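Local coordinates for NRPS (Penicillium fellutanum, PDB 6NKI), which is a nonribosomal peptide synthetase component of the male sterility protein family, whose Rossmann-type fold binds NADPH dihydro-nicotinamide-adenine-dinucleotide phosphate, at residues L38-V43 with L282-T287; V276-S281 with T392-Q397. All blocks are in the same frame, centred on the assembly; numbering follows the deposited sequence.

Helix 276-288 is common to both contacts. Its second half, residues 282-287, meets helix 32-43 in interaction 1, and its first half, residues 276-281, meets helix 389-410 in interaction 2. The two centres lie 15 Å apart, and along the chain the segments alternate: 38-43, 276-281, 282-287, 392-397. Gln40 joins the contacts directly, since its NE2 is placed for a probable hydrogen bond to Asp277 O over 3.3 Å. Helix 276-288, itself lying on the seven-stranded parallel sheet of the Rossmann fold beside helix 32-43, thus also meets the last modelled helix, 389-410. Both contacts also touch the second subunit.

Interaction 1: residues L38-V43 with L282-T287; sequences LHQLLV and LIIHET
Leu41 and Ile284 mark the closest approach of the two helical backbones, with their CA atoms 7.1 Å apart. Both helices belong to the layer packed against the parallel sheet of the Rossmann fold. Beneath them, Leu38 packs on Val50 and Val52 of strand 47-54, while Ile283 and Thr287 rest on strands 122-125 and 162-166.

The contact is small and apolar, with 165 Å² buried, and Ile284 is the residue on which it centres. CG1 of Ile284 lies anti to the carbonyl carbon (chi1 -65°), and the chain continues extended (chi2 -176°), which carries CD1 across to the backbone of helix 32-43. There CD1 meets Gln40 CB at 3.2 Å and Leu41 N at 3.4 Å, so the methyl comes up against the root of the Gln40 side chain and the peptide that follows it. Leu41 leans in from one side with its CD2 branch, 3.8 Å from Ile284 CD1.

Gln40 runs straight beyond CG past the isoleucine, with its OE1 3.9 Å from Ile284 CD1. The amide oxygen thus stays beside the methyl, while NE2 turns to the first half of helix 276-288. On that helix, His285 packs on Arg396 of the second subunit. The second branch of Ile284 completes the contact, its CG2 lying 4.1 Å from Leu41 CD2.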
ATOM      1  N   LEU A  38      -9.883 -15.300  -1.938  1.00 71.61           N
ATOM      2  CA  LEU A  38     -10.409 -16.055  -3.067  1.00 80.05           C
ATOM      3  C   LEU A  38     -10.078 -15.357  -4.384  1.00 79.74           C
ATOM      4  O   LEU A  38      -9.407 -15.928  -5.252  1.00 70.24           O
ATOM      5  CB  LEU A  38     -11.919 -16.273  -2.890  1.00 79.11           C
ATOM      6  CG  LEU A  38     -12.521 -17.155  -3.980  1.00 72.10           C
ATOM      7  CD1 LEU A  38     -11.899 -18.526  -3.884  1.00 78.18           C
ATOM      8  CD2 LEU A  38     -14.034 -17.217  -3.969  1.00 72.99           C
ATOM      9  N   HIS A  39     -10.521 -14.102  -4.521  1.00 86.51           N
ATOM     10  CA  HIS A  39     -10.192 -13.253  -5.673  1.00 84.03           C
ATOM     11  C   HIS A  39      -8.723 -13.363  -6.081  1.00 75.59           C
ATOM     12  O   HIS A  39      -8.404 -13.621  -7.250  1.00 68.98           O
ATOM     13  CB  HIS A  39     -10.524 -11.816  -5.321  1.00 86.81           C
ATOM     14  CG  HIS A  39     -10.306 -10.859  -6.439  1.00 94.43           C
ATOM     15  ND1 HIS A  39     -10.032  -9.527  -6.226  1.00 93.31           N
ATOM     16  CD2 HIS A  39     -10.360 -11.028  -7.779  1.00 98.53           C
ATOM     17  CE1 HIS A  39      -9.894  -8.926  -7.390  1.00 95.07           C
ATOM     18  NE2 HIS A  39     -10.095  -9.812  -8.349  1.00 96.20           N
ATOM     19  N   GLN A  40      -7.810 -13.199  -5.121  1.00 74.59           N
ATOM     20  CA  GLN A  40      -6.416 -13.102  -5.522  1.00 84.94           C
ATOM     21  C   GLN A  40      -5.811 -14.460  -5.850  1.00 87.64           C
ATOM     22  O   GLN A  40      -4.875 -14.533  -6.651  1.00 85.92           O
ATOM     23  CB  GLN A  40      -5.602 -12.376  -4.454  1.00 94.77           C
ATOM     24  CG  GLN A  40      -5.973 -10.921  -4.288  1.00 99.81           C
ATOM     25  CD  GLN A  40      -5.165 -10.244  -3.206  1.00103.45           C
ATOM     26  OE1 GLN A  40      -4.253 -10.838  -2.637  1.00110.87           O
ATOM     27  NE2 GLN A  40      -5.536  -9.014  -2.875  1.00100.06           N
ATOM     28  N   LEU A  41      -6.301 -15.546  -5.250  1.00 96.89           N
ATOM     29  CA  LEU A  41      -5.865 -16.873  -5.703  1.00101.79           C
ATOM     30  C   LEU A  41      -6.245 -17.099  -7.160  1.00103.43           C
ATOM     31  O   LEU A  41      -5.385 -17.350  -8.003  1.00108.12           O
ATOM     32  CB  LEU A  41      -6.464 -17.972  -4.823  1.00 91.22           C
ATOM     33  CG  LEU A  41      -5.912 -17.985  -3.411  1.00 84.35           C
ATOM     34  CD1 LEU A  41      -6.738 -18.910  -2.561  1.00 89.56           C
ATOM     35  CD2 LEU A  41      -4.453 -18.398  -3.418  1.00 82.15           C
ATOM     36  N   LEU A  42      -7.528 -16.941  -7.478  1.00101.86           N
ATOM     37  CA  LEU A  42      -8.025 -17.133  -8.834  1.00107.50           C
ATOM     38  C   LEU A  42      -7.255 -16.311  -9.878  1.00112.01           C
ATOM     39  O   LEU A  42      -7.225 -16.697 -11.053  1.00117.05           O
ATOM     40  CB  LEU A  42      -9.519 -16.794  -8.870  1.00109.13           C
ATOM     41  CG  LEU A  42     -10.530 -17.869  -8.438  1.00109.16           C
ATOM     42  CD1 LEU A  42     -10.384 -18.257  -6.998  1.00112.13           C
ATOM     43  CD2 LEU A  42     -11.939 -17.381  -8.641  1.00102.79           C
ATOM     44  N   VAL A  43      -6.622 -15.195  -9.501  1.00107.10           N
ATOM     45  CA  VAL A  43      -5.901 -14.471 -10.550  1.00105.21           C
ATOM     46  C   VAL A  43      -4.466 -14.980 -10.697  1.00109.53           C
ATOM     47  O   VAL A  43      -3.902 -14.921 -11.796  1.00112.77           O
ATOM     48  CB  VAL A  43      -5.944 -12.937 -10.343  1.00 97.58           C
ATOM     49  CG1 VAL A  43      -7.396 -12.441 -10.303  1.00 97.58           C
ATOM     50  CG2 VAL A  43      -5.130 -12.466  -9.109  1.00 88.20           C
ATOM     51  N   LEU A 282      -0.577 -10.457   1.239  1.00 66.03           N
ATOM     52  CA  LEU A 282       0.453 -10.963   2.133  1.00 71.47           C
ATOM     53  C   LEU A 282       0.177 -12.396   2.588  1.00 75.33           C
ATOM     54  O   LEU A 282       1.110 -13.080   2.987  1.00 70.43           O
ATOM     55  CB  LEU A 282       0.602 -10.034   3.345  1.00 69.66           C
ATOM     56  CG  LEU A 282       1.621 -10.440   4.420  1.00 80.18           C
ATOM     57  CD1 LEU A 282       2.978 -10.649   3.764  1.00 90.47           C
ATOM     58  CD2 LEU A 282       1.752  -9.414   5.521  1.00 79.58           C
ATOM     59  N   ILE A 283      -1.075 -12.857   2.554  1.00 73.82           N
ATOM     60  CA  ILE A 283      -1.355 -14.228   2.960  1.00 80.56           C
ATOM     61  C   ILE A 283      -0.981 -15.191   1.848  1.00 83.30           C
ATOM     62  O   ILE A 283      -0.379 -16.241   2.101  1.00 79.71           O
ATOM     63  CB  ILE A 283      -2.830 -14.389   3.389  1.00 81.13           C
ATOM     64  CG1 ILE A 283      -3.086 -13.727   4.761  1.00 78.40           C
ATOM     65  CG2 ILE A 283      -3.203 -15.855   3.428  1.00 85.41           C
ATOM     66  CD1 ILE A 283      -4.533 -13.361   5.027  1.00 67.63           C
ATOM     67  N   ILE A 284      -1.372 -14.840   0.628  1.00 83.01           N
ATOM     68  CA  ILE A 284      -1.097 -15.695  -0.555  1.00 83.46           C
ATOM     69  C   ILE A 284       0.409 -15.819  -0.764  1.00 83.57           C
ATOM     70  O   ILE A 284       0.867 -16.921  -0.983  1.00 92.02           O
ATOM     71  CB  ILE A 284      -1.798 -15.118  -1.787  1.00 84.42           C
ATOM     72  CG1 ILE A 284      -3.315 -15.176  -1.622  1.00 83.05           C
ATOM     73  CG2 ILE A 284      -1.334 -15.829  -3.041  1.00 72.19           C
ATOM     74  CD1 ILE A 284      -4.074 -14.707  -2.830  1.00 89.25           C
ATOM     75  N   HIS A 285       1.164 -14.737  -0.643  1.00 81.04           N
ATOM     76  CA  HIS A 285       2.625 -14.880  -0.863  1.00 81.27           C
ATOM     77  C   HIS A 285       3.216 -15.810   0.192  1.00 79.18           C
ATOM     78  O   HIS A 285       4.036 -16.654  -0.163  1.00 79.11           O
ATOM     79  CB  HIS A 285       3.318 -13.519  -0.817  1.00 75.12           C
ATOM     80  CG  HIS A 285       4.798 -13.618  -0.689  1.00 76.07           C
ATOM     81  ND1 HIS A 285       5.622 -13.721  -1.781  1.00 78.04           N
ATOM     82  CD2 HIS A 285       5.599 -13.635   0.393  1.00 77.12           C
ATOM     83  CE1 HIS A 285       6.868 -13.786  -1.379  1.00 80.19           C
ATOM     84  NE2 HIS A 285       6.881 -13.743  -0.053  1.00 79.66           N
ATOM     85  N   GLU A 286       2.791 -15.655   1.440  1.00 80.43           N
ATOM     86  CA  GLU A 286       3.325 -16.482   2.548  1.00 91.56           C
ATOM     87  C   GLU A 286       2.986 -17.956   2.318  1.00 90.45           C
ATOM     88  O   GLU A 286       3.837 -18.796   2.605  1.00 98.68           O
ATOM     89  CB  GLU A 286       2.782 -15.989   3.885  1.00 97.51           C
ATOM     90  CG  GLU A 286       3.576 -14.828   4.434  1.00103.89           C
ATOM     91  CD  GLU A 286       5.069 -14.998   4.240  1.00112.46           C
ATOM     92  OE1 GLU A 286       5.502 -16.144   4.114  1.00115.86           O
ATOM     93  OE2 GLU A 286       5.786 -13.986   4.210  1.00110.96           O
ATOM     94  N   THR A 287       1.791 -18.261   1.821  1.00 86.91           N
ATOM     95  CA  THR A 287       1.447 -19.688   1.622  1.00 95.50           C
ATOM     96  C   THR A 287       1.844 -20.178   0.227  1.00106.15           C
ATOM     97  O   THR A 287       1.658 -21.366  -0.019  1.00116.24           O
ATOM     98  CB  THR A 287      -0.039 -19.956   1.879  1.00 88.49           C
ATOM     99  OG1 THR A 287      -0.235 -21.365   1.873  1.00 91.55           O
ATOM    100  CG2 THR A 287      -0.954 -19.280   0.883  1.00 79.56           C
TER

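Interaction 2: residues V276-S281 with T392-Q397; sequences VDWVAS and TNMIRQ
Trp278 reaches from helix 276-288 to helix 389-410, meeting Met394 and Ile395 with the rim of its six-membered ring. With CG anti to the carbonyl carbon (chi1 -54°), the indole is carried away from its own helix and presents its benzo edge to the other one.

The close-packed part consists of these three residues. CZ2 of Trp278 lies 3.4 Å from Met394 CG, and CZ3 of Trp278 lies 3.4 Å from Ile395 CG2. Between these two points CH2 of Trp278 is 3.6 Å from Met394 CB. Both side chains approach at the ring edge, near its plane, and cross the indole at about a right angle. The backbone atoms Met394 C and Ile395 N lie in the ring plane at the same edge, so the tryptophan is directed at one turn of helix 389-410. One ring face is approached from within its own helix by Asp277 OD1, 3.4 Å above the plane and offset toward the rim. Ile395 belongs to this buried side, where it also packs on Leu317.

The contact is looser at Met394, which bends at chi2 (69°), so that its far end leads away from Trp278, and which is partly exposed. Farther round the helix, Arg396 is also partly exposed. Its NE donates in the carbonyl plane to a lone pair of Asn393 OD1 (3.0 Å), while NH1 forms a salt bridge to Asp321. Ser281 packs on Gln397 of the second subunit.

The bound NADPH dihydro-nicotinamide-adenine-dinucleotide phosphate lies about 12 Å from the Ile395 side chain. Through Trp278, the contact joins the C-terminal helix 389-410 of this chain to its NADP-binding Rossmann fold.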
ATOM      1  N   VAL A 276      -7.825  -4.565   3.023  1.00 69.76           N
ATOM      2  CA  VAL A 276      -7.992  -6.037   2.896  1.00 79.00           C
ATOM      3  C   VAL A 276      -7.060  -6.616   1.841  1.00 75.31           C
ATOM      4  O   VAL A 276      -6.402  -7.600   2.146  1.00 73.24           O
ATOM      5  CB  VAL A 276      -9.460  -6.401   2.626  1.00 76.21           C
ATOM      6  CG1 VAL A 276     -10.291  -6.239   3.877  1.00 70.29           C
ATOM      7  CG2 VAL A 276     -10.042  -5.589   1.491  1.00 76.17           C
ATOM      8  N   ASP A 277      -6.916  -5.957   0.696  1.00 71.60           N
ATOM      9  CA  ASP A 277      -6.068  -6.517  -0.387  1.00 72.36           C
ATOM     10  C   ASP A 277      -4.620  -6.665   0.080  1.00 64.68           C
ATOM     11  O   ASP A 277      -3.986  -7.627  -0.321  1.00 66.21           O
ATOM     12  CB  ASP A 277      -6.260  -5.796  -1.721  1.00 78.32           C
ATOM     13  CG  ASP A 277      -5.910  -4.320  -1.708  1.00 73.52           C
ATOM     14  OD1 ASP A 277      -5.580  -3.799  -0.642  1.00 68.31           O
ATOM     15  OD2 ASP A 277      -5.973  -3.711  -2.773  1.00 74.58           O
ATOM     16  N   TRP A 278      -4.106  -5.722   0.856  1.00 68.71           N
ATOM     17  CA  TRP A 278      -2.700  -5.837   1.309  1.00 77.89           C
ATOM     18  C   TRP A 278      -2.513  -7.078   2.182  1.00 75.18           C
ATOM     19  O   TRP A 278      -1.509  -7.753   1.991  1.00 63.56           O
ATOM     20  CB  TRP A 278      -2.228  -4.565   2.022  1.00 88.59           C
ATOM     21  CG  TRP A 278      -2.410  -3.307   1.231  1.00107.05           C
ATOM     22  CD1 TRP A 278      -2.250  -3.153  -0.114  1.00111.88           C
ATOM     23  CD2 TRP A 278      -2.778  -2.012   1.738  1.00121.52           C
ATOM     24  NE1 TRP A 278      -2.505  -1.861  -0.481  1.00119.85           N
ATOM     25  CE2 TRP A 278      -2.831  -1.136   0.635  1.00129.57           C
ATOM     26  CE3 TRP A 278      -3.073  -1.504   3.008  1.00118.72           C
ATOM     27  CZ2 TRP A 278      -3.174   0.211   0.769  1.00123.66           C
ATOM     28  CZ3 TRP A 278      -3.399  -0.171   3.138  1.00119.81           C
ATOM     29  CH2 TRP A 278      -3.454   0.674   2.032  1.00118.17           C
ATOM     30  N   VAL A 279      -3.456  -7.389   3.072  1.00 71.81           N
ATOM     31  CA  VAL A 279      -3.253  -8.515   3.963  1.00 78.93           C
ATOM     32  C   VAL A 279      -3.582  -9.810   3.227  1.00 74.54           C
ATOM     33  O   VAL A 279      -2.887 -10.823   3.381  1.00 65.05           O
ATOM     34  CB  VAL A 279      -4.092  -8.310   5.234  1.00 88.37           C
ATOM     35  CG1 VAL A 279      -3.539  -7.162   6.052  1.00 90.58           C
ATOM     36  CG2 VAL A 279      -5.492  -7.965   4.856  1.00 89.67           C
ATOM     37  N   ALA A 280      -4.606  -9.765   2.378  1.00 65.99           N
ATOM     38  CA  ALA A 280      -4.861 -10.820   1.418  1.00 67.30           C
ATOM     39  C   ALA A 280      -3.601 -11.162   0.631  1.00 73.50           C
ATOM     40  O   ALA A 280      -3.158 -12.317   0.618  1.00 65.86           O
ATOM     41  CB  ALA A 280      -5.987 -10.384   0.477  1.00 66.24           C
ATOM     42  N   SER A 281      -3.037 -10.163  -0.067  1.00 77.19           N
ATOM     43  CA  SER A 281      -1.815 -10.349  -0.847  1.00 74.08           C
ATOM     44  C   SER A 281      -0.720 -10.963   0.012  1.00 76.65           C
ATOM     45  O   SER A 281      -0.006 -11.885  -0.413  1.00 75.77           O
ATOM     46  CB  SER A 281      -1.342  -9.000  -1.433  1.00 69.73           C
ATOM     47  OG  SER A 281      -0.147  -9.098  -2.231  1.00 66.25           O
ATOM     48  N   THR A 392       0.622   5.057   6.005  1.00 83.30           N
ATOM     49  CA  THR A 392      -0.277   5.928   6.748  1.00 83.38           C
ATOM     50  C   THR A 392      -1.217   6.643   5.801  1.00 87.21           C
ATOM     51  O   THR A 392      -2.432   6.649   6.018  1.00 93.36           O
ATOM     52  CB  THR A 392       0.534   6.931   7.562  1.00 72.96           C
ATOM     53  OG1 THR A 392       1.526   6.246   8.334  1.00 73.44           O
ATOM     54  CG2 THR A 392      -0.379   7.733   8.509  1.00 76.84           C
ATOM     55  N   ASN A 393      -0.689   7.225   4.717  1.00 87.80           N
ATOM     56  CA  ASN A 393      -1.579   7.970   3.831  1.00 92.76           C
ATOM     57  C   ASN A 393      -2.557   7.056   3.105  1.00 75.87           C
ATOM     58  O   ASN A 393      -3.709   7.438   2.865  1.00 69.59           O
ATOM     59  CB  ASN A 393      -0.846   8.764   2.754  1.00 94.70           C
ATOM     60  CG  ASN A 393      -1.812   9.670   1.992  1.00 84.80           C
ATOM     61  OD1 ASN A 393      -2.687  10.296   2.607  1.00 74.46           O
ATOM     62  ND2 ASN A 393      -1.855   9.498   0.676  1.00 73.69           N
ATOM     63  N   MET A 394      -2.120   5.866   2.717  1.00 77.25           N
ATOM     64  CA  MET A 394      -2.993   5.042   1.881  1.00 80.90           C
ATOM     65  C   MET A 394      -4.124   4.401   2.688  1.00 73.51           C
ATOM     66  O   MET A 394      -5.203   4.160   2.131  1.00 71.16           O
ATOM     67  CB  MET A 394      -2.203   3.965   1.163  1.00 88.83           C
ATOM     68  CG  MET A 394      -2.905   3.529  -0.110  1.00101.81           C
ATOM     69  SD  MET A 394      -2.871   4.852  -1.367  1.00114.68           S
ATOM     70  CE  MET A 394      -4.152   4.334  -2.517  1.00119.07           C
ATOM     71  N   ILE A 395      -3.905   4.122   3.979  1.00 73.92           N
ATOM     72  CA  ILE A 395      -5.037   3.704   4.804  1.00 89.47           C
ATOM     73  C   ILE A 395      -5.929   4.899   5.114  1.00 86.19           C
ATOM     74  O   ILE A 395      -7.156   4.778   5.036  1.00 77.67           O
ATOM     75  CB  ILE A 395      -4.589   2.988   6.094  1.00 93.88           C
ATOM     76  CG1 ILE A 395      -3.787   3.911   6.965  1.00102.65           C
ATOM     77  CG2 ILE A 395      -3.664   1.803   5.837  1.00 88.58           C
ATOM     78  CD1 ILE A 395      -3.282   3.240   8.161  1.00106.47           C
ATOM     79  N   ARG A 396      -5.342   6.058   5.456  1.00 88.62           N
ATOM     80  CA  ARG A 396      -6.129   7.284   5.578  1.00 87.49           C
ATOM     81  C   ARG A 396      -7.078   7.478   4.410  1.00 81.46           C
ATOM     82  O   ARG A 396      -8.257   7.757   4.622  1.00 70.41           O
ATOM     83  CB  ARG A 396      -5.203   8.490   5.774  1.00 92.16           C
ATOM     84  CG  ARG A 396      -5.841   9.810   5.452  1.00 93.59           C
ATOM     85  CD  ARG A 396      -5.070  11.016   5.870  1.00 93.91           C
ATOM     86  NE  ARG A 396      -3.696  11.056   5.383  1.00 90.65           N
ATOM     87  CZ  ARG A 396      -2.616  11.044   6.172  1.00 85.14           C
ATOM     88  NH1 ARG A 396      -2.716  11.116   7.506  1.00 82.52           N
ATOM     89  NH2 ARG A 396      -1.414  10.980   5.614  1.00 82.60           N
ATOM     90  N   GLN A 397      -6.614   7.285   3.190  1.00 71.89           N
ATOM     91  CA  GLN A 397      -7.539   7.416   2.082  1.00 73.75           C
ATOM     92  C   GLN A 397      -8.535   6.266   2.065  1.00 72.44           C
ATOM     93  O   GLN A 397      -9.654   6.416   1.569  1.00 76.39           O
ATOM     94  CB  GLN A 397      -6.782   7.484   0.736  1.00 72.59           C
ATOM     95  CG  GLN A 397      -5.833   8.608   0.623  1.00 77.88           C
ATOM     96  CD  GLN A 397      -6.505   9.959   0.759  1.00 81.82           C
ATOM     97  OE1 GLN A 397      -6.305  10.643   1.757  1.00 74.29           O
ATOM     98  NE2 GLN A 397      -7.283  10.358  -0.259  1.00 81.05           N
TER